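Tle cognate immunity protein 4 C-terminal domain-containing protein (Pseudomonas aeruginosa PAO1, PDB 4R1D) binds the type VI secretion lipase Tle4 as its immunity protein Tli4, and so probably protects the producing cell from its own toxin. Local coordinates at residues B[208-213]-B[235-240]. Residues are numbered along the deposited sequence; the frame is centred on the assembly and turned at random.
Sequences GMETLR and GQRGYT
Arg237 reaches over from segment 235-240 to Glu210 of segment 208-213 and pairs with it in a salt bridge, NH2 of Arg237 lying 3.0 Å from OE1 of Glu210. The N-H points moderately off line, at 142°, and meets OE1 from above the carboxylate plane rather than within it. The two side chains cross nearly at right angles, and their flat groups are turned 78° apart, so a single nitrogen and a single oxygen make the bridge. With CG anti to the backbone N (chi1 -172°) and a bend at chi2, the arginine brings its guanidinium up to Glu210. A water in the guanidinium plane accepts from NH1 of Arg237 at 2.9 Å and donates both to OE1 of Glu210 and to the backbone O of Gly208, 2.8 Å away. OE1 of Glu210 is thus held by arginine and water together. Leu212 makes the apolar contact through CD1, which approaches the edge of the Tyr239 ring, 4.5 Å from CE1. Its CD2 lies near the guanidinium edge, 4.5 Å from NH2 of Arg237. NH2 of Arg237 also forms a salt bridge with Asp281, which takes a hydrogen bond with the Tyr239 hydroxyl as well, and NH1 bonds to Ser232; two carboxylates share the one guanidinium, which probably steadies its positive charge. The strand axes are 9.3 Å apart at closest because strand 225-233 runs between them, antiparallel to each, with its Ala230 touched by Leu212, Arg237 and Tyr239 and its Leu228 facing a classic beta bulge at Leu212 and Arg213. Met209 and Thr240 touch Leu84 and Ile88 of the other chain, so this strand region borders the partner protein, while helix 281-292 packs on Leu212 and Tyr239 and helix 191-205 receives Met209 and Thr211.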
# COMPACT_ATOMS: atom_id res chain seq x y z
N GLY B 208 -11.49 -25.24 13.13
CA GLY B 208 -11.04 -24.55 14.33
C GLY B 208 -11.65 -23.17 14.54
O GLY B 208 -11.42 -22.56 15.58
N MET B 209 -12.40 -22.68 13.55
CA MET B 209 -13.08 -21.39 13.64
C MET B 209 -14.45 -21.56 14.27
O MET B 209 -15.13 -22.55 14.02
CB MET B 209 -13.24 -20.74 12.26
CG MET B 209 -11.98 -20.07 11.69
SD MET B 209 -11.37 -18.69 12.69
CE MET B 209 -10.32 -19.51 13.83
N GLU B 210 -14.87 -20.59 15.08
CA GLU B 210 -16.25 -20.56 15.55
C GLU B 210 -16.77 -19.14 15.75
O GLU B 210 -16.00 -18.21 16.00
CB GLU B 210 -16.40 -21.37 16.84
CG GLU B 210 -15.89 -20.68 18.08
CD GLU B 210 -16.03 -21.56 19.32
OE1 GLU B 210 -15.00 -22.10 19.77
OE2 GLU B 210 -17.16 -21.73 19.82
N THR B 211 -18.08 -18.98 15.63
CA THR B 211 -18.70 -17.71 15.95
C THR B 211 -19.13 -17.74 17.41
O THR B 211 -19.88 -18.62 17.82
CB THR B 211 -19.91 -17.43 15.04
OG1 THR B 211 -19.45 -17.26 13.70
CG2 THR B 211 -20.64 -16.17 15.49
N LEU B 212 -18.64 -16.79 18.19
CA LEU B 212 -19.03 -16.71 19.60
C LEU B 212 -20.33 -15.96 19.78
O LEU B 212 -21.09 -16.23 20.72
CB LEU B 212 -17.94 -16.05 20.45
CG LEU B 212 -16.56 -16.72 20.49
CD1 LEU B 212 -15.59 -15.94 21.36
CD2 LEU B 212 -16.68 -18.16 20.97
N ARG B 213 -20.60 -15.01 18.89
CA ARG B 213 -21.74 -14.14 19.04
C ARG B 213 -22.01 -13.37 17.75
O ARG B 213 -21.08 -12.95 17.06
CB ARG B 213 -21.46 -13.15 20.18
CG ARG B 213 -22.60 -12.92 21.13
CD ARG B 213 -22.35 -11.66 21.96
NE ARG B 213 -21.68 -11.92 23.23
CZ ARG B 213 -21.15 -10.96 23.99
NH1 ARG B 213 -21.19 -9.70 23.58
NH2 ARG B 213 -20.56 -11.26 25.14
N GLY B 235 -1.93 -24.57 18.18
CA GLY B 235 -1.87 -24.49 19.63
C GLY B 235 -1.93 -23.07 20.17
O GLY B 235 -1.50 -22.82 21.29
N GLN B 236 -2.45 -22.14 19.38
CA GLN B 236 -2.79 -20.82 19.93
C GLN B 236 -4.19 -20.40 19.49
O GLN B 236 -4.73 -20.91 18.49
CB GLN B 236 -1.75 -19.76 19.57
CG GLN B 236 -1.66 -19.43 18.10
CD GLN B 236 -0.56 -18.42 17.79
OE1 GLN B 236 -0.77 -17.21 17.89
NE2 GLN B 236 0.61 -18.92 17.41
N ARG B 237 -4.77 -19.49 20.24
CA ARG B 237 -6.14 -19.04 19.99
C ARG B 237 -6.16 -17.60 19.50
O ARG B 237 -5.53 -16.73 20.09
CB ARG B 237 -6.99 -19.17 21.25
CG ARG B 237 -8.48 -18.91 21.03
CD ARG B 237 -9.30 -19.98 21.73
NE ARG B 237 -10.75 -19.84 21.55
CZ ARG B 237 -11.46 -20.53 20.67
NH1 ARG B 237 -10.87 -21.39 19.85
NH2 ARG B 237 -12.77 -20.34 20.60
N GLY B 238 -6.90 -17.37 18.42
CA GLY B 238 -7.10 -16.04 17.89
C GLY B 238 -8.52 -15.55 18.10
O GLY B 238 -9.43 -16.33 18.36
N TYR B 239 -8.71 -14.24 17.96
CA TYR B 239 -10.01 -13.63 18.17
C TYR B 239 -10.19 -12.51 17.18
O TYR B 239 -9.23 -11.84 16.82
CB TYR B 239 -10.08 -13.03 19.57
CG TYR B 239 -10.06 -14.03 20.70
CD1 TYR B 239 -11.23 -14.66 21.09
CD2 TYR B 239 -8.89 -14.34 21.36
CE1 TYR B 239 -11.22 -15.59 22.13
CE2 TYR B 239 -8.87 -15.26 22.40
CZ TYR B 239 -10.04 -15.88 22.78
OH TYR B 239 -10.04 -16.80 23.81
N THR B 240 -11.43 -12.29 16.75
CA THR B 240 -11.76 -11.05 16.06
C THR B 240 -13.18 -10.63 16.45
O THR B 240 -14.15 -11.30 16.10
CB THR B 240 -11.63 -11.19 14.54
OG1 THR B 240 -10.28 -11.56 14.21
CG2 THR B 240 -11.94 -9.86 13.87
O HOH W 1 -12.64 -22.93 18.07